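Local coordinates for extracellular solute-binding protein, family 1 (Bifidobacterium longum subsp. infantis, PDB 6FTH) that probably binds human milk oligosaccharides outside the cell and delivers them to an ABC transporter for uptake, at residues Asp68-Gln73 against Leu88-Pro93; Ala338-Leu343 against Asp407-Trp412. One frame throughout, in Å; residues are numbered along the deposited sequence.

Interaction 1: residues Asp68-Gln73 against Leu88-Pro93; sequences DAWAQQ and LHAFFP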
ATOM      1  N   ASP A  68      -5.268 -15.762   2.688  1.00 18.24           N
ATOM      2  CA  ASP A  68      -4.476 -16.778   1.996  1.00 17.95           C
ATOM      3  C   ASP A  68      -5.371 -17.787   1.298  1.00 18.29           C
ATOM      4  O   ASP A  68      -5.078 -18.206   0.173  1.00 18.98           O
ATOM      5  CB  ASP A  68      -3.547 -17.495   2.983  1.00 19.52           C
ATOM      6  CG  ASP A  68      -2.340 -16.657   3.367  1.00 26.51           C
ATOM      7  OD1 ASP A  68      -1.973 -15.742   2.605  1.00 27.38           O
ATOM      8  OD2 ASP A  68      -1.766 -16.915   4.447  1.00 28.53           O
ATOM      9  N   ALA A  69      -6.473 -18.182   1.934  1.00 16.68           N
ATOM     10  CA  ALA A  69      -7.403 -19.093   1.280  1.00 18.64           C
ATOM     11  C   ALA A  69      -8.085 -18.427   0.091  1.00 20.71           C
ATOM     12  O   ALA A  69      -8.234 -19.039  -0.976  1.00 21.50           O
ATOM     13  CB  ALA A  69      -8.434 -19.605   2.287  1.00 20.94           C
ATOM     14  N   TRP A  70      -8.494 -17.166   0.246  1.00 18.76           N
ATOM     15  CA  TRP A  70      -9.183 -16.488  -0.845  1.00 18.74           C
ATOM     16  C   TRP A  70      -8.281 -16.341  -2.069  1.00 17.69           C
ATOM     17  O   TRP A  70      -8.737 -16.487  -3.204  1.00 22.95           O
ATOM     18  CB  TRP A  70      -9.696 -15.132  -0.354  1.00 18.27           C
ATOM     19  CG  TRP A  70     -10.393 -14.365  -1.422  1.00 17.66           C
ATOM     20  CD1 TRP A  70     -10.010 -13.180  -1.939  1.00 17.87           C
ATOM     21  CD2 TRP A  70     -11.575 -14.754  -2.131  1.00 18.18           C
ATOM     22  NE1 TRP A  70     -10.876 -12.796  -2.930  1.00 17.10           N
ATOM     23  CE2 TRP A  70     -11.851 -13.738  -3.066  1.00 17.94           C
ATOM     24  CE3 TRP A  70     -12.429 -15.851  -2.059  1.00 18.65           C
ATOM     25  CZ2 TRP A  70     -12.944 -13.788  -3.924  1.00 18.34           C
ATOM     26  CZ3 TRP A  70     -13.505 -15.909  -2.911  1.00 20.86           C
ATOM     27  CH2 TRP A  70     -13.761 -14.881  -3.827  1.00 19.52           C
ATOM     28  N   ALA A  71      -7.003 -16.039  -1.860  1.00 17.96           N
ATOM     29  CA  ALA A  71      -6.086 -15.889  -2.985  1.00 18.09           C
ATOM     30  C   ALA A  71      -6.096 -17.121  -3.874  1.00 26.18           C
ATOM     31  O   ALA A  71      -5.978 -17.011  -5.102  1.00 25.07           O
ATOM     32  CB  ALA A  71      -4.684 -15.666  -2.440  1.00 20.48           C
ATOM     33  N   GLN A  72      -6.265 -18.292  -3.270  1.00 23.90           N
ATOM     34  CA  GLN A  72      -6.260 -19.563  -3.980  1.00 24.34           C
ATOM     35  C   GLN A  72      -7.626 -19.952  -4.534  1.00 27.71           C
ATOM     36  O   GLN A  72      -7.697 -20.764  -5.467  1.00 31.73           O
ATOM     37  CB  GLN A  72      -5.800 -20.663  -3.019  1.00 23.85           C
ATOM     38  CG  GLN A  72      -4.320 -20.620  -2.719  1.00 29.25           C
ATOM     39  CD  GLN A  72      -3.461 -21.084  -3.908  1.00 39.66           C
ATOM     40  OE1 GLN A  72      -2.613 -20.334  -4.414  1.00 41.59           O
ATOM     41  NE2 GLN A  72      -3.679 -22.327  -4.353  1.00 39.01           N
ATOM     42  N   GLN A  73      -8.707 -19.405  -3.992  1.00 27.01           N
ATOM     43  CA  GLN A  73     -10.050 -19.776  -4.415  1.00 25.00           C
ATOM     44  C   GLN A  73     -10.681 -18.785  -5.379  1.00 27.17           C
ATOM     45  O   GLN A  73     -11.663 -19.143  -6.036  1.00 26.68           O
ATOM     46  CB  GLN A  73     -10.976 -19.902  -3.198  1.00 26.24           C
ATOM     47  CG  GLN A  73     -10.578 -20.968  -2.193  1.00 31.88           C
ATOM     48  CD  GLN A  73     -11.355 -20.865  -0.881  1.00 36.42           C
ATOM     49  OE1 GLN A  73     -12.276 -20.050  -0.740  1.00 41.26           O
ATOM     50  NE2 GLN A  73     -10.974 -21.679   0.088  1.00 41.53           N
ATOM     51  N   LEU A  88     -17.219  -8.870   0.543  1.00 15.95           N
ATOM     52  CA  LEU A  88     -16.409  -7.801   1.116  1.00 12.63           C
ATOM     53  C   LEU A  88     -14.930  -8.184   1.065  1.00 14.29           C
ATOM     54  O   LEU A  88     -14.550  -9.270   1.533  1.00 14.00           O
ATOM     55  CB  LEU A  88     -16.802  -7.549   2.571  1.00 14.57           C
ATOM     56  CG  LEU A  88     -18.290  -7.326   2.881  1.00 14.61           C
ATOM     57  CD1 LEU A  88     -18.429  -6.982   4.369  1.00 15.22           C
ATOM     58  CD2 LEU A  88     -18.974  -6.250   1.981  1.00 14.29           C
ATOM     59  N   HIS A  89     -14.083  -7.289   0.531  1.00 14.68           N
ATOM     60  CA  HIS A  89     -12.631  -7.512   0.487  1.00 15.38           C
ATOM     61  C   HIS A  89     -12.297  -8.699  -0.421  1.00 15.14           C
ATOM     62  O   HIS A  89     -11.319  -9.427  -0.199  1.00 14.91           O
ATOM     63  CB  HIS A  89     -12.037  -7.658   1.903  1.00 14.02           C
ATOM     64  CG  HIS A  89     -10.533  -7.809   1.962  1.00 12.29           C
ATOM     65  ND1 HIS A  89      -9.674  -7.255   1.035  1.00 15.01           N
ATOM     66  CD2 HIS A  89      -9.743  -8.451   2.858  1.00 15.05           C
ATOM     67  CE1 HIS A  89      -8.426  -7.557   1.349  1.00 16.44           C
ATOM     68  NE2 HIS A  89      -8.439  -8.285   2.448  1.00 14.31           N
ATOM     69  N   ALA A  90     -13.117  -8.884  -1.453  1.00 13.91           N
ATOM     70  CA  ALA A  90     -13.024 -10.051  -2.316  1.00 17.04           C
ATOM     71  C   ALA A  90     -12.666  -9.714  -3.753  1.00 19.35           C
ATOM     72  O   ALA A  90     -11.755 -10.347  -4.316  1.00 18.50           O
ATOM     73  CB  ALA A  90     -14.353 -10.819  -2.261  1.00 17.13           C
ATOM     74  N   PHE A  91     -13.359  -8.754  -4.365  1.00 15.55           N
ATOM     75  CA  PHE A  91     -13.258  -8.482  -5.797  1.00 17.55           C
ATOM     76  C   PHE A  91     -12.821  -7.051  -6.079  1.00 17.77           C
ATOM     77  O   PHE A  91     -13.415  -6.087  -5.577  1.00 16.02           O
ATOM     78  CB  PHE A  91     -14.587  -8.762  -6.494  1.00 16.22           C
ATOM     79  CG  PHE A  91     -15.066 -10.170  -6.306  1.00 16.93           C
ATOM     80  CD1 PHE A  91     -14.364 -11.222  -6.857  1.00 16.53           C
ATOM     81  CD2 PHE A  91     -16.222 -10.441  -5.609  1.00 17.40           C
ATOM     82  CE1 PHE A  91     -14.789 -12.528  -6.658  1.00 16.87           C
ATOM     83  CE2 PHE A  91     -16.655 -11.740  -5.423  1.00 19.69           C
ATOM     84  CZ  PHE A  91     -15.939 -12.782  -5.965  1.00 16.34           C
ATOM     85  N   PHE A  92     -11.783  -6.926  -6.887  1.00 17.54           N
ATOM     86  CA  PHE A  92     -11.329  -5.638  -7.364  1.00 18.55           C
ATOM     87  C   PHE A  92     -12.055  -5.284  -8.647  1.00 18.76           C
ATOM     88  O   PHE A  92     -12.620  -6.159  -9.321  1.00 18.76           O
ATOM     89  CB  PHE A  92      -9.834  -5.693  -7.650  1.00 16.93           C
ATOM     90  CG  PHE A  92      -8.994  -5.707  -6.428  1.00 18.43           C
ATOM     91  CD1 PHE A  92      -8.683  -6.899  -5.798  1.00 20.31           C
ATOM     92  CD2 PHE A  92      -8.527  -4.524  -5.876  1.00 19.38           C
ATOM     93  CE1 PHE A  92      -7.914  -6.906  -4.646  1.00 20.72           C
ATOM     94  CE2 PHE A  92      -7.753  -4.536  -4.717  1.00 18.81           C
ATOM     95  CZ  PHE A  92      -7.457  -5.719  -4.109  1.00 19.13           C
ATOM     96  N   PRO A  93     -12.040  -4.007  -9.031  1.00 16.87           N
ATOM     97  CA  PRO A  93     -12.665  -3.636 -10.303  1.00 19.67           C
ATOM     98  C   PRO A  93     -12.160  -4.466 -11.469  1.00 22.41           C
ATOM     99  O   PRO A  93     -12.961  -4.871 -12.315  1.00 20.05           O
ATOM    100  CB  PRO A  93     -12.298  -2.155 -10.439  1.00 18.90           C
ATOM    101  CG  PRO A  93     -12.224  -1.666  -8.998  1.00 21.01           C
ATOM    102  CD  PRO A  93     -11.621  -2.832  -8.245  1.00 19.77           C
TER
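W70 meets F91 edge-on. The offset edge-to-face pair brings the six-membered ring of W70 toward the face of F91, with centroids 5.4 Å apart and planes at 76°. W70 CZ2 comes closest, 3.5 Å from F91 CE1. One face of the F91 ring also carries the methyl of A90, set toward the rim. A90 CB also reaches the indole, 3.7 Å from W70 CZ2.

W70 NE1 donates to A90 O at 2.9 Å, nearly in the ring plane and on a lone pair of the carbonyl. The hydrogen bond is moderately bent (N-H...O angle 148°). CG of W70 stands anti to its own backbone N (chi1 179°), which carries the indole off the helix toward the loop. An alanine here would remove the whole indole, and would probably leave A90 O without this donor and a gap beside F91.

W70 belongs to helix 67-80, and A90 and F91 to the loop between strand 86-88 and helix 93-98. The indole also rests on L33 and V35 of strand 29-36. F91 touches L78 of helix 67-80 and S342 of strand 339-343. The contact therefore packs a helix against the sheet and the loop leaving its strand 86-88.

Interaction 2: residues Ala338-Leu343 against Asp407-Trp412; sequences ADRFSL and DRFSGW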
ATOM      1  N   ALA A 338      -9.785  -0.717  -3.008  1.00 14.85           N
ATOM      2  CA  ALA A 338     -10.721  -0.746  -4.129  1.00 13.34           C
ATOM      3  C   ALA A 338     -11.619  -1.976  -4.194  1.00 14.79           C
ATOM      4  O   ALA A 338     -12.382  -2.102  -5.154  1.00 15.67           O
ATOM      5  CB  ALA A 338      -9.941  -0.657  -5.434  1.00 15.46           C
ATOM      6  N   ASP A 339     -11.568  -2.868  -3.206  1.00 14.78           N
ATOM      7  CA  ASP A 339     -12.193  -4.181  -3.301  1.00 15.61           C
ATOM      8  C   ASP A 339     -13.196  -4.438  -2.180  1.00 14.46           C
ATOM      9  O   ASP A 339     -13.297  -5.553  -1.678  1.00 15.56           O
ATOM     10  CB  ASP A 339     -11.124  -5.273  -3.272  1.00 15.07           C
ATOM     11  CG  ASP A 339     -10.418  -5.377  -1.935  1.00 17.65           C
ATOM     12  OD1 ASP A 339     -10.210  -4.349  -1.253  1.00 15.83           O
ATOM     13  OD2 ASP A 339     -10.047  -6.495  -1.544  1.00 17.43           O
ATOM     14  N   ARG A 340     -13.977  -3.449  -1.782  1.00 11.73           N
ATOM     15  CA  ARG A 340     -14.615  -3.531  -0.472  1.00 11.25           C
ATOM     16  C   ARG A 340     -16.121  -3.800  -0.463  1.00 13.36           C
ATOM     17  O   ARG A 340     -16.691  -3.994   0.615  1.00 15.23           O
ATOM     18  CB  ARG A 340     -14.205  -2.319   0.364  1.00 13.03           C
ATOM     19  CG  ARG A 340     -12.693  -2.267   0.564  1.00 12.25           C
ATOM     20  CD  ARG A 340     -12.233  -3.423   1.449  1.00 13.25           C
ATOM     21  NE  ARG A 340     -10.792  -3.658   1.471  1.00 15.35           N
ATOM     22  CZ  ARG A 340      -9.963  -3.154   2.377  1.00 13.77           C
ATOM     23  NH1 ARG A 340     -10.387  -2.302   3.320  1.00 12.83           N
ATOM     24  NH2 ARG A 340      -8.669  -3.482   2.325  1.00 16.88           N
ATOM     25  N   PHE A 341     -16.784  -3.852  -1.609  1.00 11.86           N
ATOM     26  CA  PHE A 341     -18.178  -4.290  -1.645  1.00 15.05           C
ATOM     27  C   PHE A 341     -18.591  -4.589  -3.070  1.00 13.91           C
ATOM     28  O   PHE A 341     -18.519  -3.704  -3.934  1.00 14.10           O
ATOM     29  CB  PHE A 341     -19.103  -3.193  -1.090  1.00 14.99           C
ATOM     30  CG  PHE A 341     -20.554  -3.610  -0.963  1.00 14.93           C
ATOM     31  CD1 PHE A 341     -21.393  -3.638  -2.073  1.00 15.60           C
ATOM     32  CD2 PHE A 341     -21.081  -3.962   0.272  1.00 15.81           C
ATOM     33  CE1 PHE A 341     -22.727  -4.021  -1.955  1.00 19.43           C
ATOM     34  CE2 PHE A 341     -22.415  -4.356   0.394  1.00 18.40           C
ATOM     35  CZ  PHE A 341     -23.226  -4.400  -0.727  1.00 17.58           C
ATOM     36  N   SER A 342     -19.049  -5.809  -3.340  1.00 15.84           N
ATOM     37  CA  SER A 342     -19.623  -6.125  -4.638  1.00 16.05           C
ATOM     38  C   SER A 342     -20.890  -6.943  -4.432  1.00 16.04           C
ATOM     39  O   SER A 342     -20.961  -7.753  -3.506  1.00 16.08           O
ATOM     40  CB  SER A 342     -18.647  -6.909  -5.531  1.00 16.24           C
ATOM     41  OG  SER A 342     -17.524  -6.126  -5.931  1.00 15.18           O
ATOM     42  N   LEU A 343     -21.883  -6.690  -5.276  1.00 16.38           N
ATOM     43  CA  LEU A 343     -23.210  -7.297  -5.193  1.00 18.00           C
ATOM     44  C   LEU A 343     -23.399  -8.212  -6.392  1.00 16.72           C
ATOM     45  O   LEU A 343     -23.182  -7.795  -7.529  1.00 18.48           O
ATOM     46  CB  LEU A 343     -24.283  -6.206  -5.236  1.00 16.15           C
ATOM     47  CG  LEU A 343     -25.767  -6.585  -5.234  1.00 19.28           C
ATOM     48  CD1 LEU A 343     -26.135  -7.432  -4.028  1.00 20.42           C
ATOM     49  CD2 LEU A 343     -26.625  -5.329  -5.279  1.00 20.08           C
ATOM     50  N   ASP A 407      -8.337  -2.374   9.122  1.00 12.98           N
ATOM     51  CA  ASP A 407      -8.050  -1.730   7.850  1.00 14.20           C
ATOM     52  C   ASP A 407      -8.642  -2.476   6.661  1.00 14.09           C
ATOM     53  O   ASP A 407      -8.698  -1.907   5.571  1.00 14.24           O
ATOM     54  CB  ASP A 407      -6.540  -1.562   7.686  1.00 15.48           C
ATOM     55  CG  ASP A 407      -5.813  -2.878   7.687  1.00 18.63           C
ATOM     56  OD1 ASP A 407      -5.861  -3.579   8.716  1.00 19.58           O
ATOM     57  OD2 ASP A 407      -5.271  -3.237   6.630  1.00 26.51           O
ATOM     58  N   ARG A 408      -9.106  -3.707   6.842  1.00 13.45           N
ATOM     59  CA  ARG A 408      -9.762  -4.446   5.777  1.00 12.87           C
ATOM     60  C   ARG A 408     -11.258  -4.108   5.632  1.00 13.03           C
ATOM     61  O   ARG A 408     -11.942  -4.718   4.818  1.00 13.84           O
ATOM     62  CB  ARG A 408      -9.597  -5.951   6.019  1.00 14.16           C
ATOM     63  CG  ARG A 408      -8.382  -6.584   5.379  1.00 15.37           C
ATOM     64  CD  ARG A 408      -7.051  -6.024   5.864  1.00 15.58           C
ATOM     65  NE  ARG A 408      -5.986  -7.010   5.609  1.00 14.92           N
ATOM     66  CZ  ARG A 408      -4.728  -6.910   6.036  1.00 24.56           C
ATOM     67  NH1 ARG A 408      -4.318  -5.849   6.711  1.00 20.89           N
ATOM     68  NH2 ARG A 408      -3.869  -7.896   5.783  1.00 19.47           N
ATOM     69  N   PHE A 409     -11.766  -3.132   6.386  1.00 11.91           N
ATOM     70  CA  PHE A 409     -13.194  -2.857   6.470  1.00 12.53           C
ATOM     71  C   PHE A 409     -13.795  -2.305   5.178  1.00 13.23           C
ATOM     72  O   PHE A 409     -13.108  -1.899   4.227  1.00 12.12           O
ATOM     73  CB  PHE A 409     -13.515  -1.910   7.636  1.00 12.51           C
ATOM     74  CG  PHE A 409     -13.271  -0.415   7.360  1.00 11.78           C
ATOM     75  CD1 PHE A 409     -12.151   0.037   6.671  1.00 13.49           C
ATOM     76  CD2 PHE A 409     -14.149   0.516   7.856  1.00 12.92           C
ATOM     77  CE1 PHE A 409     -11.950   1.409   6.464  1.00 13.92           C
ATOM     78  CE2 PHE A 409     -13.957   1.874   7.648  1.00 14.74           C
ATOM     79  CZ  PHE A 409     -12.862   2.313   6.971  1.00 13.34           C
ATOM     80  N   SER A 410     -15.125  -2.288   5.179  1.00 11.15           N
ATOM     81  CA  SER A 410     -15.959  -1.852   4.059  1.00 12.47           C
ATOM     82  C   SER A 410     -16.737  -0.630   4.547  1.00 12.35           C
ATOM     83  O   SER A 410     -17.883  -0.745   4.998  1.00 13.05           O
ATOM     84  CB  SER A 410     -16.904  -2.948   3.634  1.00 13.51           C
ATOM     85  OG  SER A 410     -16.165  -4.095   3.290  1.00 13.08           O
ATOM     86  N   GLY A 411     -16.132   0.541   4.420  1.00 11.54           N
ATOM     87  CA  GLY A 411     -16.734   1.754   4.942  1.00 10.98           C
ATOM     88  C   GLY A 411     -15.816   2.927   4.697  1.00 10.94           C
ATOM     89  O   GLY A 411     -14.857   2.826   3.932  1.00 13.47           O
ATOM     90  N   TRP A 412     -16.119   4.053   5.356  1.00 10.94           N
ATOM     91  CA  TRP A 412     -15.294   5.236   5.196  1.00 10.09           C
ATOM     92  C   TRP A 412     -15.291   6.057   6.472  1.00 12.24           C
ATOM     93  O   TRP A 412     -16.313   6.133   7.167  1.00 13.11           O
ATOM     94  CB  TRP A 412     -15.705   6.106   3.997  1.00 12.62           C
ATOM     95  CG  TRP A 412     -17.009   6.858   4.124  1.00 13.33           C
ATOM     96  CD1 TRP A 412     -18.261   6.330   4.261  1.00 12.29           C
ATOM     97  CD2 TRP A 412     -17.175   8.284   4.065  1.00 13.59           C
ATOM     98  NE1 TRP A 412     -19.195   7.347   4.326  1.00 13.49           N
ATOM     99  CE2 TRP A 412     -18.547   8.548   4.199  1.00 14.23           C
ATOM    100  CE3 TRP A 412     -16.289   9.358   3.909  1.00 14.89           C
ATOM    101  CZ2 TRP A 412     -19.060   9.835   4.162  1.00 16.11           C
ATOM    102  CZ3 TRP A 412     -16.796  10.639   3.894  1.00 15.96           C
ATOM    103  CH2 TRP A 412     -18.173  10.864   4.017  1.00 15.57           C
TER
HETATM  104  O   HOH W   1      -6.316  -3.047   3.908  1.00 23.41           O
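R340 reaches D407 and F409 with one nitrogen, and its backbone meets S410. Three direct hydrogen bonds cross the contact. R340 NH1 donates to D407 O at 2.8 Å and to F409 O at 2.9 Å. Both hydrogen bonds are fairly straight, with N-H...O angles of 157° and 153°. The F409 bond lies in the carbonyl plane on a lone pair, while at D407 O the donor is tilted from that plane. The third bond runs the other way: S410 OG donates to R340 O at 2.7 Å, on a lone pair. The side chain of R340 bends at chi2 (-68°), and this turns the guanidinium along the loop. One of its faces then lies against the peptide of R408, with R408 O offset toward the rim.

One water adds a bridge. It accepts from R340 NH2 at 2.9 Å and donates to D407 O and D407 OD2.

The charges pair within each segment. R340 NE bonds to D339 OD1 at 2.9 Å, from above the carboxylate plane. R408 NH1 meets D407 OD2 at 2.8 Å, on the syn lone pair. R408 NE has a further partner in E67, and D407 OD1 in R37. NE and both terminal nitrogens of the buried R340 thus have acceptors, and the grip probably limits its rotation.

R340 and F341 both face L140, which makes a classic beta bulge where strand 339-343 pairs with strand 140-143. The bulge arginine binds the carbonyls of D407 and F409 and ties their loop to strand 339-343.

From the N terminus the chain first lays down strands 29-36 and 59-66, then enters helix 67-80. Interaction 1 closes a short loop of 14 residues through strand 86-88, before helix 93-98. Far later the chain enters strand 339-343, and interaction 2 closes a longer loop of 63 residues. The two follow in series and neither nest nor cross. The centres of interactions 1 and 2 lie about 12 Å apart. Strands 86-88 and 339-343 are antiparallel neighbours in one sheet, so both contacts gather at it. H89 links them: H89 ND1 lies 2.7 Å from D339 OD2, a probable hydrogen bond, and its ring packs on R408. Together they tie a helix and two loops to that sheet.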